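Side-chain contacts in lipase-esterase related protein (Clostridium acetobutylicum, PDB 3E0X), which is of unconfirmed function but probably acts as a hydrolase of the alpha/beta hydrolase fold, perhaps on ester substrates: residues A[61-64]-A[65-69]; A[104-107]-A[108-111]; A[167-170]-A[171-175]; A[68-71]-A[72-76]; A[208-211]-A[212-216]. One frame throughout, in Å; residues are numbered along the deposited sequence. Where two conformers were deposited one is given.

Interaction 1: A[61-64]-A[65-69]; sequences STVY and GYIDN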
loop_
_atom_site.group_PDB
_atom_site.type_symbol
_atom_site.label_atom_id
_atom_site.label_comp_id
_atom_site.label_asym_id
_atom_site.label_seq_id
_atom_site.Cartn_x
_atom_site.Cartn_y
_atom_site.Cartn_z
ATOM N N SER A 61 1.246 13.996 7.608
ATOM C CA SER A 61 2.702 13.983 7.497
ATOM C C SER A 61 3.317 12.726 8.067
ATOM O O SER A 61 4.532 12.503 7.928
ATOM C CB SER A 61 3.324 15.167 8.226
ATOM O OG SER A 61 2.960 16.381 7.592
ATOM N N THR A 62 2.495 11.888 8.697
ATOM C CA THR A 62 2.999 10.666 9.347
ATOM C C THR A 62 2.183 9.461 8.946
ATOM O O THR A 62 0.981 9.582 8.627
ATOM C CB THR A 62 3.012 10.773 10.894
ATOM O OG1 THR A 62 1.676 10.722 11.408
ATOM C CG2 THR A 62 3.670 12.079 11.339
ATOM N N VAL A 63 2.808 8.279 8.994
ATOM C CA VAL A 63 2.023 7.080 8.711
ATOM C C VAL A 63 0.907 6.912 9.755
ATOM O O VAL A 63 -0.177 6.433 9.437
ATOM C CB VAL A 63 2.932 5.854 8.598
ATOM C CG1 VAL A 63 2.120 4.574 8.524
ATOM C CG2 VAL A 63 3.788 5.983 7.325
ATOM N N TYR A 64 1.168 7.315 10.999
ATOM C CA TYR A 64 0.128 7.300 12.029
ATOM C C TYR A 64 -1.122 8.081 11.656
ATOM O O TYR A 64 -2.238 7.654 11.944
ATOM C CB TYR A 64 0.686 7.820 13.354
ATOM C CG TYR A 64 1.782 6.915 13.862
ATOM C CD1 TYR A 64 1.467 5.664 14.412
ATOM C CD2 TYR A 64 3.128 7.284 13.787
ATOM C CE1 TYR A 64 2.444 4.815 14.881
ATOM C CE2 TYR A 64 4.137 6.433 14.258
ATOM C CZ TYR A 64 3.796 5.186 14.789
ATOM O OH TYR A 64 4.773 4.338 15.256
ATOM N N GLY A 65 -0.960 9.229 11.014
ATOM C CA GLY A 65 -2.111 9.994 10.533
ATOM C C GLY A 65 -2.926 9.189 9.542
ATOM O O GLY A 65 -4.165 9.129 9.667
ATOM N N TYR A 66 -2.246 8.595 8.546
ATOM C CA TYR A 66 -2.925 7.743 7.565
ATOM C C TYR A 66 -3.606 6.544 8.223
ATOM O O TYR A 66 -4.753 6.207 7.871
ATOM C CB TYR A 66 -1.956 7.289 6.466
ATOM C CG TYR A 66 -1.474 8.388 5.552
ATOM C CD1 TYR A 66 -2.351 9.030 4.676
ATOM C CD2 TYR A 66 -0.138 8.741 5.533
ATOM C CE1 TYR A 66 -1.900 10.024 3.809
ATOM C CE2 TYR A 66 0.336 9.739 4.656
ATOM C CZ TYR A 66 -0.556 10.373 3.808
ATOM O OH TYR A 66 -0.091 11.343 2.944
ATOM N N ILE A 67 -2.941 5.923 9.203
ATOM C CA ILE A 67 -3.524 4.782 9.933
ATOM C C ILE A 67 -4.846 5.184 10.595
ATOM O O ILE A 67 -5.855 4.492 10.421
ATOM C CB ILE A 67 -2.514 4.220 10.985
ATOM C CG1 ILE A 67 -1.301 3.549 10.305
ATOM C CG2 ILE A 67 -3.205 3.300 11.975
ATOM C CD1 ILE A 67 -0.100 3.362 11.242
ATOM N N ASP A 68 -4.848 6.332 11.276
ATOM C CA ASP A 68 -6.074 6.822 11.910
ATOM C C ASP A 68 -7.168 7.106 10.877
ATOM O O ASP A 68 -8.341 6.792 11.095
ATOM C CB ASP A 68 -5.777 8.065 12.744
ATOM C CG ASP A 68 -4.968 7.750 13.996
ATOM O OD1 ASP A 68 -4.824 6.558 14.332
ATOM O OD2 ASP A 68 -4.469 8.714 14.638
ATOM N N ASN A 69 -6.793 7.677 9.735
ATOM C CA ASN A 69 -7.784 7.949 8.700
ATOM C C ASN A 69 -8.404 6.660 8.164
ATOM O O ASN A 69 -9.620 6.602 7.911
ATOM C CB ASN A 69 -7.185 8.703 7.511
ATOM C CG ASN A 69 -6.690 10.113 7.840
ATOM O OD1 ASN A 69 -7.044 10.754 8.848
ATOM N ND2 ASN A 69 -5.878 10.607 6.938
HETATM O O HOH W 1 -2.280 6.035 14.524
#
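Thr62 OG1 reaches over the first turn of helix 63-76 to accept from Gly65 N at 3.1 Å, with an N-H...O angle of 153°. This is an N-cap bond, and the torsion explains it: at chi1 72° OG1 sits between the backbone N and the carbonyl carbon of Thr62, turned to the amides that the helix start cannot satisfy itself. Thr62 O in turn takes weak bonds from Gly65 N and Tyr66 N. Next to the cap, Val63 and Ile67, one turn apart, cross at an angle, CG1 of Val63 meeting CD1 of Ile67 at 3.7 Å, while Ile67 N donates to Val63 O at 2.8 Å. The Tyr66 ring turns its edge to Val63 CA. On the outer flank, one water donates to both Tyr64 O (3.0 Å) and Asp68 OD1 (2.6 Å), lying in plane at the edge of the Tyr64 ring. Asp68 OD1 also forms a salt bridge with Lys104, and Tyr66 OH is hydrogen-bonded to Asp171. Within the alpha/beta hydrolase fold, Val63 and Tyr66 pack on Met93 and Ile97 of helix 93-102, whereas Tyr64 touches Ile178, just past helix 165-177.

Interaction 2: A[104-107]-A[108-111]; sequences KKLP and NVRK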
loop_
_atom_site.group_PDB
_atom_site.type_symbol
_atom_site.label_atom_id
_atom_site.label_comp_id
_atom_site.label_asym_id
_atom_site.label_seq_id
_atom_site.Cartn_x
_atom_site.Cartn_y
_atom_site.Cartn_z
ATOM N N LYS A 104 -4.674 -1.830 15.322
ATOM C CA LYS A 104 -5.853 -1.233 15.947
ATOM C C LYS A 104 -6.873 -2.287 16.369
ATOM O O LYS A 104 -7.826 -1.965 17.095
ATOM C CB LYS A 104 -6.532 -0.235 14.996
ATOM C CG LYS A 104 -5.679 0.987 14.601
ATOM C CD LYS A 104 -5.576 1.982 15.726
ATOM C CE LYS A 104 -4.959 3.292 15.248
ATOM N NZ LYS A 104 -5.334 4.430 16.128
ATOM N N LYS A 105 -6.712 -3.519 15.867
ATOM C CA LYS A 105 -7.551 -4.664 16.294
ATOM C C LYS A 105 -9.034 -4.392 16.001
ATOM O O LYS A 105 -9.918 -4.638 16.849
ATOM C CB LYS A 105 -7.367 -4.968 17.799
ATOM C CG LYS A 105 -5.935 -5.057 18.294
ATOM C CD LYS A 105 -5.124 -5.997 17.461
ATOM C CE LYS A 105 -3.757 -6.300 18.108
ATOM N NZ LYS A 105 -3.903 -7.010 19.409
ATOM N N LEU A 106 -9.318 -3.873 14.800
ATOM C CA LEU A 106 -10.707 -3.652 14.379
ATOM C C LEU A 106 -11.401 -4.991 14.187
ATOM O O LEU A 106 -10.796 -5.914 13.641
ATOM C CB LEU A 106 -10.743 -2.812 13.087
ATOM C CG LEU A 106 -10.023 -1.467 13.186
ATOM C CD1 LEU A 106 -10.132 -0.726 11.834
ATOM C CD2 LEU A 106 -10.603 -0.644 14.342
ATOM N N PRO A 107 -12.647 -5.143 14.688
ATOM C CA PRO A 107 -13.216 -6.496 14.716
ATOM C C PRO A 107 -13.355 -7.150 13.346
ATOM O O PRO A 107 -13.280 -8.372 13.271
ATOM C CB PRO A 107 -14.589 -6.306 15.407
ATOM C CG PRO A 107 -14.870 -4.858 15.363
ATOM C CD PRO A 107 -13.530 -4.174 15.358
ATOM N N ASN A 108 -13.553 -6.360 12.293
ATOM C CA ASN A 108 -13.846 -6.914 10.960
ATOM C C ASN A 108 -12.651 -7.045 10.022
ATOM O O ASN A 108 -12.802 -7.548 8.911
ATOM C CB ASN A 108 -15.006 -6.164 10.275
ATOM C CG ASN A 108 -16.299 -6.190 11.105
ATOM O OD1 ASN A 108 -16.612 -7.179 11.797
ATOM N ND2 ASN A 108 -17.048 -5.100 11.041
ATOM N N VAL A 109 -11.470 -6.601 10.464
ATOM C CA VAL A 109 -10.273 -6.732 9.653
ATOM C C VAL A 109 -9.675 -8.092 9.988
ATOM O O VAL A 109 -9.262 -8.335 11.131
ATOM C CB VAL A 109 -9.272 -5.593 9.927
ATOM C CG1 VAL A 109 -7.942 -5.885 9.221
ATOM C CG2 VAL A 109 -9.860 -4.274 9.437
ATOM N N ARG A 110 -9.660 -8.980 8.998
ATOM C CA ARG A 110 -9.328 -10.388 9.244
ATOM C C ARG A 110 -7.945 -10.809 8.741
ATOM O O ARG A 110 -7.364 -11.765 9.246
ATOM C CB ARG A 110 -10.388 -11.306 8.651
ATOM C CG ARG A 110 -11.815 -11.037 9.177
ATOM C CD ARG A 110 -11.967 -11.301 10.682
ATOM N NE ARG A 110 -11.703 -12.711 10.959
ATOM C CZ ARG A 110 -10.887 -13.163 11.922
ATOM N NH1 ARG A 110 -10.283 -12.319 12.764
ATOM N NH2 ARG A 110 -10.674 -14.471 12.030
ATOM N N LYS A 111 -7.426 -10.110 7.728
ATOM C CA LYS A 111 -6.102 -10.422 7.166
ATOM C C LYS A 111 -5.532 -9.146 6.579
ATOM O O LYS A 111 -6.269 -8.227 6.194
ATOM C CB LYS A 111 -6.199 -11.443 6.030
ATOM C CG LYS A 111 -6.678 -12.812 6.453
ATOM C CD LYS A 111 -6.558 -13.790 5.283
ATOM C CE LYS A 111 -7.056 -15.193 5.698
ATOM N NZ LYS A 111 -8.473 -15.099 6.165
HETATM O O HOH W 2 -8.131 -6.849 13.182
HETATM O O HOH W 3 -10.731 -9.470 13.412
#
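Leu106 and Val109 meet at the two ends of a type I beta turn, CB of Leu106 lying 4.0 Å from CG2 of Val109. The methyl is placed there by the Val109 torsion (chi1 171°), which sets CG1 opposite the backbone N and brings CG2 beside that N, on the side of the turn. The closing bond, Val109 N to Leu106 O, is weak: 3.3 Å long, though fairly straight at 158°. Pro107 and Asn108 fill the corner positions, and the proline ring fixes phi of the first at -61°, a value that suits this turn type.

Two waters supplement the weak closure. One donates to Leu106 O at 2.9 Å and to Val109 O at 2.8 Å, bridging the carbonyls at either end of the turn. The other donates to Pro107 O and Val109 O and accepts from Arg110 NH1 at 3.0 Å, lying in plane at the guanidinium edge. The Arg110 chain, bent at chi2 and chi3, folds back so that its CD lies 4.1 Å from Pro107 O. Water thus bridges the turn carbonyls, and the Arg110 guanidinium reaches two of them through a single water.

Further out, Lys105, with positive phi, ends the preceding helical run, and its NZ forms a salt bridge with Asp188. The turn carries the chain from helix 93-102 into strand 109-115: Leu106 packs on Ala71, Ile74 and Thr75 of helix 63-76, while Asn108 and Arg110 bond through their backbones to Ile86, at the start of the adjacent parallel strand 86-91.

Interaction 3: A[167-170]-A[171-175]; sequences IMIN and DLIAC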
loop_
_atom_site.group_PDB
_atom_site.type_symbol
_atom_site.label_atom_id
_atom_site.label_comp_id
_atom_site.label_asym_id
_atom_site.label_seq_id
_atom_site.Cartn_x
_atom_site.Cartn_y
_atom_site.Cartn_z
ATOM N N ILE A 167 3.442 16.227 -2.628
ATOM C CA ILE A 167 2.793 15.050 -2.060
ATOM C C ILE A 167 3.785 13.880 -1.928
ATOM O O ILE A 167 3.892 13.259 -0.853
ATOM C CB ILE A 167 1.546 14.638 -2.855
ATOM C CG1 ILE A 167 0.522 15.787 -2.831
ATOM C CG2 ILE A 167 0.937 13.314 -2.296
ATOM C CD1 ILE A 167 -0.655 15.547 -3.712
HETATM N N MSE A 168 4.504 13.557 -3.005
HETATM C CA MSE A 168 5.551 12.512 -2.923
HETATM C C MSE A 168 6.589 12.842 -1.822
HETATM O O MSE A 168 7.039 11.967 -1.061
HETATM C CB MSE A 168 6.218 12.337 -4.289
HETATM C CG MSE A 168 7.291 11.269 -4.282
HETATM SE SE MSE A 168 6.560 9.460 -4.033
HETATM C CE MSE A 168 6.078 9.156 -5.907
ATOM N N ILE A 169 6.991 14.104 -1.745
ATOM C CA ILE A 169 7.955 14.498 -0.728
ATOM C C ILE A 169 7.401 14.245 0.697
ATOM O O ILE A 169 8.063 13.629 1.542
ATOM C CB ILE A 169 8.399 15.977 -0.945
ATOM C CG1 ILE A 169 9.237 16.074 -2.229
ATOM C CG2 ILE A 169 9.188 16.506 0.255
ATOM C CD1 ILE A 169 9.464 17.485 -2.710
ATOM N N ASN A 170 6.161 14.671 0.941
ATOM C CA ASN A 170 5.497 14.429 2.220
ATOM C C ASN A 170 5.494 12.952 2.560
ATOM O O ASN A 170 5.811 12.551 3.683
ATOM C CB ASN A 170 4.063 14.904 2.113
ATOM C CG ASN A 170 3.257 14.661 3.395
ATOM O OD1 ASN A 170 3.276 15.473 4.312
ATOM N ND2 ASN A 170 2.553 13.528 3.450
ATOM N N ASP A 171 5.107 12.146 1.583
ATOM C CA ASP A 171 4.929 10.723 1.824
ATOM C C ASP A 171 6.262 10.008 2.044
ATOM O O ASP A 171 6.341 9.109 2.890
ATOM C CB ASP A 171 4.151 10.088 0.679
ATOM C CG ASP A 171 2.688 10.513 0.645
ATOM O OD1 ASP A 171 2.197 11.111 1.635
ATOM O OD2 ASP A 171 2.017 10.213 -0.376
ATOM N N LEU A 172 7.315 10.382 1.303
ATOM C CA LEU A 172 8.627 9.741 1.513
ATOM C C LEU A 172 9.222 10.109 2.867
ATOM O O LEU A 172 9.865 9.273 3.509
ATOM C CB LEU A 172 9.604 10.080 0.383
ATOM C CG LEU A 172 9.284 9.410 -0.955
ATOM C CD1 LEU A 172 10.112 10.004 -2.089
ATOM C CD2 LEU A 172 9.426 7.891 -0.891
ATOM N N ILE A 173 8.979 11.341 3.321
ATOM C CA ILE A 173 9.389 11.731 4.673
ATOM C C ILE A 173 8.612 10.899 5.708
ATOM O O ILE A 173 9.212 10.394 6.676
ATOM C CB ILE A 173 9.217 13.270 4.906
ATOM C CG1 ILE A 173 10.228 14.022 4.021
ATOM C CG2 ILE A 173 9.343 13.609 6.385
ATOM C CD1 ILE A 173 10.043 15.548 3.945
ATOM N N ALA A 174 7.297 10.726 5.495
ATOM C CA ALA A 174 6.501 9.881 6.408
ATOM C C ALA A 174 7.095 8.468 6.451
ATOM O O ALA A 174 7.209 7.852 7.541
ATOM C CB ALA A 174 5.040 9.848 5.965
ATOM N N CYS A 175 7.530 7.972 5.282
ATOM C CA CYS A 175 8.120 6.626 5.251
ATOM C C CYS A 175 9.446 6.549 5.974
ATOM O O CYS A 175 9.719 5.565 6.671
ATOM C CB CYS A 175 8.295 6.148 3.815
ATOM S SG CYS A 175 6.724 5.719 3.025
#
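Helix 165-177 borders the pocket that holds ortho-xylene in this crystal, and its central turns carry a polar flank, Asn170 and Asp171, and an apolar one, Met168 and Leu172. The neighbouring Asn170 and Asp171 side chains cross with amide and carboxylate planes 68° apart. Asn170 ND2 donates to Asp171 OD1 at 3.0 Å; the oxygen lies in the amide plane, while the donor comes to it on the anti side, 29° out of the carboxylate plane. With CG of Asn170 swung opposite its backbone N (chi1 178°), the amide leans along the chain toward Asp171. Ile167 runs alongside the carboxylate, CG2 lying 3.8 Å from Asp171 OD2.

On the apolar flank, selenomethionine Met168 bends at chi2 and chi3, carrying its SE to 4.1 Å from Leu172 CD1; its CG is nearer, at 3.8 Å. Met168 also touches the ortho-xylene. Ile169 and Ile173 lie side by side, CG2 to CD1 3.9 Å. Backbone bonds such as Leu172 N to Met168 O (2.9 Å) hold the spacing.

Asp171 is buried, yet its carboxylate is richly bonded: OD1 takes Asn170 ND2 and is hydrogen-bonded to Tyr66 OH, while OD2 is bonded to His52 NE2 and Gly26 N. Asn170 ND2 also donates to Pro60 O. Such a set of partners fixes the rotation of the carboxylate and would be expected to favour its charged form despite the burial.

Interaction 4: A[68-71]-A[72-76]; sequences DNVA and NFITN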
loop_
_atom_site.group_PDB
_atom_site.type_symbol
_atom_site.label_atom_id
_atom_site.label_comp_id
_atom_site.label_asym_id
_atom_site.label_seq_id
_atom_site.Cartn_x
_atom_site.Cartn_y
_atom_site.Cartn_z
ATOM N N ASP A 68 -4.848 6.332 11.276
ATOM C CA ASP A 68 -6.074 6.822 11.910
ATOM C C ASP A 68 -7.168 7.106 10.877
ATOM O O ASP A 68 -8.341 6.792 11.095
ATOM C CB ASP A 68 -5.777 8.065 12.744
ATOM C CG ASP A 68 -4.968 7.750 13.996
ATOM O OD1 ASP A 68 -4.824 6.558 14.332
ATOM O OD2 ASP A 68 -4.469 8.714 14.638
ATOM N N ASN A 69 -6.793 7.677 9.735
ATOM C CA ASN A 69 -7.784 7.949 8.700
ATOM C C ASN A 69 -8.404 6.660 8.164
ATOM O O ASN A 69 -9.620 6.602 7.911
ATOM C CB ASN A 69 -7.185 8.703 7.511
ATOM C CG ASN A 69 -6.690 10.113 7.840
ATOM O OD1 ASN A 69 -7.044 10.754 8.848
ATOM N ND2 ASN A 69 -5.878 10.607 6.938
ATOM N N VAL A 70 -7.558 5.664 7.914
ATOM C CA VAL A 70 -8.035 4.404 7.336
ATOM C C VAL A 70 -8.877 3.638 8.347
ATOM O O VAL A 70 -9.910 3.065 7.984
ATOM C CB VAL A 70 -6.882 3.554 6.752
ATOM C CG1 VAL A 70 -7.400 2.205 6.307
ATOM C CG2 VAL A 70 -6.257 4.302 5.568
ATOM N N ALA A 71 -8.473 3.648 9.618
ATOM C CA ALA A 71 -9.286 3.005 10.648
ATOM C C ALA A 71 -10.665 3.685 10.767
ATOM O O ALA A 71 -11.688 2.999 10.877
ATOM C CB ALA A 71 -8.554 2.968 12.010
ATOM N N ASN A 72 -10.704 5.013 10.692
ATOM C CA ASN A 72 -11.983 5.736 10.726
ATOM C C ASN A 72 -12.870 5.321 9.564
ATOM O O ASN A 72 -14.078 5.111 9.736
ATOM C CB ASN A 72 -11.695 7.240 10.732
ATOM C CG ASN A 72 -12.932 8.086 10.694
ATOM O OD1 ASN A 72 -13.846 7.891 11.497
ATOM N ND2 ASN A 72 -12.961 9.059 9.778
ATOM N N PHE A 73 -12.277 5.169 8.384
ATOM C CA PHE A 73 -13.028 4.731 7.204
ATOM C C PHE A 73 -13.593 3.321 7.442
ATOM O O PHE A 73 -14.777 3.061 7.213
ATOM C CB PHE A 73 -12.116 4.732 5.949
ATOM C CG PHE A 73 -12.833 4.351 4.692
ATOM C CD1 PHE A 73 -13.500 5.319 3.938
ATOM C CD2 PHE A 73 -12.898 3.009 4.283
ATOM C CE1 PHE A 73 -14.198 4.948 2.775
ATOM C CE2 PHE A 73 -13.572 2.652 3.128
ATOM C CZ PHE A 73 -14.234 3.617 2.381
ATOM N N ILE A 74 -12.746 2.391 7.853
ATOM C CA ILE A 74 -13.226 1.026 8.036
ATOM C C ILE A 74 -14.410 0.970 9.024
ATOM O O ILE A 74 -15.440 0.322 8.766
ATOM C CB ILE A 74 -12.102 0.120 8.526
ATOM C CG1 ILE A 74 -11.057 -0.033 7.419
ATOM C CG2 ILE A 74 -12.649 -1.236 8.966
ATOM C CD1 ILE A 74 -9.683 -0.574 7.922
ATOM N N THR A 75 -14.266 1.662 10.144
ATOM C CA THR A 75 -15.248 1.575 11.203
ATOM C C THR A 75 -16.543 2.271 10.827
ATOM O O THR A 75 -17.635 1.799 11.191
ATOM C CB THR A 75 -14.638 2.167 12.484
ATOM O OG1 THR A 75 -13.538 1.346 12.868
ATOM C CG2 THR A 75 -15.654 2.192 13.642
ATOM N N ASN A 76 -16.440 3.355 10.053
ATOM C CA ASN A 76 -17.569 4.273 9.886
ATOM C C ASN A 76 -18.178 4.399 8.497
ATOM O O ASN A 76 -19.316 4.830 8.390
ATOM C CB ASN A 76 -17.220 5.658 10.446
ATOM C CG ASN A 76 -16.962 5.620 11.929
ATOM O OD1 ASN A 76 -17.846 5.254 12.725
ATOM N ND2 ASN A 76 -15.749 5.972 12.318
HETATM O O HOH W 4 -11.086 8.898 7.545
#
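Val70 and Ile74 supply the apolar contact here, CG1 of Val70 standing 3.9 Å from CD1 of Ile74. The Ile74 torsion (chi1 -67°) puts CG1 beside its own backbone N and directs the chain back along the helix, so CD1 also comes within 3.6 Å of Val70 O.

Backbone hydrogen bonds of the i to i+4 kind set this spacing. Ile74 N donates to Val70 O at 2.9 Å, and Thr75 N to Ala71 O at 3.0 Å.

The polar side-chain bonds gather on the outer flank. Asn76 ND2 donates to Asn72 OD1 at 2.8 Å, a short but bent bond (133°) in which the donor is tilted 33° from the carbonyl plane. The same nitrogen makes a weak bond to Asn72 O. A water joins Asn72 to the preceding turn, donating to Asn69 O (2.7 Å) and accepting from Asn72 ND2 (2.9 Å), so both ends of the Asn72 amide are engaged.

The result is an amphipathic final stretch of helix 63-76. Val70 and Ile74 face Val101 of helix 93-102, and Phe73 lies against Leu20 of strand 18-22 and Leu47 of strand 43-47, the helix-on-sheet packing of an alpha/beta hydrolase fold.

Interaction 5: A[208-211]-A[212-216]; sequences EIIK and KEVEN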
loop_
_atom_site.group_PDB
_atom_site.type_symbol
_atom_site.label_atom_id
_atom_site.label_comp_id
_atom_site.label_asym_id
_atom_site.label_seq_id
_atom_site.Cartn_x
_atom_site.Cartn_y
_atom_site.Cartn_z
ATOM N N GLU A 208 11.048 -9.455 4.683
ATOM C CA GLU A 208 11.542 -10.565 5.520
ATOM C C GLU A 208 11.336 -10.257 7.016
ATOM O O GLU A 208 11.062 -11.156 7.817
ATOM C CB GLU A 208 13.014 -10.878 5.216
ATOM C CG GLU A 208 13.224 -11.507 3.843
ATOM C CD GLU A 208 13.034 -13.032 3.793
ATOM O OE1 GLU A 208 12.502 -13.619 4.766
ATOM O OE2 GLU A 208 13.413 -13.654 2.766
ATOM N N ILE A 209 11.498 -8.999 7.405
ATOM C CA ILE A 209 11.254 -8.622 8.794
ATOM C C ILE A 209 9.770 -8.818 9.147
ATOM O O ILE A 209 9.440 -9.325 10.219
ATOM C CB ILE A 209 11.733 -7.165 9.085
ATOM C CG1 ILE A 209 13.276 -7.108 9.113
ATOM C CG2 ILE A 209 11.144 -6.661 10.373
ATOM C CD1 ILE A 209 13.786 -5.724 9.053
ATOM N N ILE A 210 8.866 -8.452 8.237
ATOM C CA ILE A 210 7.436 -8.675 8.515
ATOM C C ILE A 210 7.169 -10.176 8.759
ATOM O O ILE A 210 6.493 -10.565 9.737
ATOM C CB ILE A 210 6.553 -8.146 7.354
ATOM C CG1 ILE A 210 6.662 -6.631 7.276
ATOM C CG2 ILE A 210 5.067 -8.621 7.518
ATOM C CD1 ILE A 210 6.117 -6.055 5.968
ATOM N N LYS A 211 7.719 -11.015 7.883
ATOM C CA LYS A 211 7.537 -12.468 8.012
ATOM C C LYS A 211 8.113 -12.947 9.341
ATOM O O LYS A 211 7.493 -13.759 10.037
ATOM C CB LYS A 211 8.192 -13.204 6.848
ATOM C CG LYS A 211 8.220 -14.727 7.005
ATOM C CD LYS A 211 6.951 -15.351 6.472
ATOM C CE LYS A 211 6.939 -16.857 6.702
ATOM N NZ LYS A 211 6.604 -17.145 8.131
ATOM N N LYS A 212 9.286 -12.440 9.714
ATOM C CA LYS A 212 9.933 -12.895 10.951
ATOM C C LYS A 212 9.125 -12.532 12.194
ATOM O O LYS A 212 9.040 -13.332 13.139
ATOM C CB LYS A 212 11.324 -12.270 11.059
ATOM C CG LYS A 212 12.081 -12.695 12.300
ATOM C CD LYS A 212 13.473 -12.092 12.356
ATOM C CE LYS A 212 13.428 -10.564 12.450
ATOM N NZ LYS A 212 14.771 -9.982 12.780
ATOM N N GLU A 213 8.605 -11.301 12.230
ATOM C CA GLU A 213 8.031 -10.748 13.444
ATOM C C GLU A 213 6.569 -11.083 13.669
ATOM O O GLU A 213 6.160 -11.235 14.810
ATOM C CB GLU A 213 8.181 -9.228 13.456
ATOM C CG GLU A 213 9.605 -8.769 13.653
ATOM C CD GLU A 213 10.176 -9.236 14.985
ATOM O OE1 GLU A 213 9.573 -8.986 16.065
ATOM O OE2 GLU A 213 11.221 -9.890 14.929
ATOM N N VAL A 214 5.780 -11.187 12.603
ATOM C CA VAL A 214 4.351 -11.507 12.734
ATOM C C VAL A 214 4.210 -13.024 12.911
ATOM O O VAL A 214 4.743 -13.794 12.120
ATOM C CB VAL A 214 3.556 -11.019 11.495
ATOM C CG1 VAL A 214 2.063 -11.418 11.626
ATOM C CG2 VAL A 214 3.735 -9.493 11.302
ATOM N N GLU A 215 3.482 -13.439 13.950
ATOM C CA GLU A 215 3.386 -14.855 14.298
ATOM C C GLU A 215 2.761 -15.692 13.186
ATOM O O GLU A 215 3.276 -16.769 12.860
ATOM C CB GLU A 215 2.617 -15.038 15.613
ATOM C CG GLU A 215 2.477 -16.501 16.084
ATOM C CD GLU A 215 3.824 -17.165 16.408
ATOM O OE1 GLU A 215 4.763 -16.452 16.840
ATOM O OE2 GLU A 215 3.945 -18.405 16.236
ATOM N N ASN A 216 1.644 -15.209 12.632
ATOM C CA ASN A 216 0.967 -15.908 11.536
ATOM C C ASN A 216 1.216 -15.141 10.240
ATOM O O ASN A 216 0.554 -14.154 9.952
ATOM C CB ASN A 216 -0.533 -16.054 11.820
ATOM C CG ASN A 216 -1.239 -16.949 10.811
ATOM O OD1 ASN A 216 -0.621 -17.464 9.866
ATOM N ND2 ASN A 216 -2.535 -17.142 11.003
#
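Ile210 holds CG2 opposite its backbone N and Val214 holds CG1 there (chi1 178°), which leaves Val214 CG2 beside its own N and facing back to the preceding turn. The two side chains consequently lie alongside each other, pointing the same way, with CG2 of Ile210 4.1 Å from CG2 of Val214. That Val214 methyl also sits 3.3 Å from Ile210 O. A parallel arrangement joins Ile209 to Glu213: the glutamate chain bends at chi2 (-61°), and its CG, rather than its carboxylate, passes 4.2 Å from Ile209 CG2.

The backbone shows where the helix ends. Glu213 N donates to Ile209 O at 2.9 Å, nearly in line with the C=O bond, and makes a second, weak bond to Ile210 O. Val214 N closes the last turn on Ile210 O at 3.0 Å, although Val214 itself has left helical phi/psi (psi 128°). Ser217 OG is hydrogen-bonded to both Lys211 O and Val214 O, tying the exit to the next strand.

Ile210 and Val214 both pack on Val191, and Glu208 and Lys211 touch Leu219. These contacts place the helix end in a beta-alpha-beta crossover, from strand 191-196 through helix 204-213 to edge strand 217-222.

How the interactions relate
Interactions 1 and 4 are successive parts of helix 63-76, sharing Asp68 and Asn69, with centres 11 Å apart. Interaction 2 meets both through a salt bridge, Asp68 OD1 to Lys104 NZ at 2.8 Å, and adds apolar packing on interaction 4, Leu106 CD1 to Ile74 CG2 at 3.9 Å. At the other end of the helix, interaction 1 joins interaction 3 through a probable hydrogen bond, Tyr66 OH to Asp171 OD1, 2.6 Å. Interaction 3 borders the ligand pocket: the Met168 side chain is about 4 Å from ortho-xylene, that of Tyr66 about 11 Å. Interaction 5 stands apart, its nearest atoms about 7 Å from interaction 2.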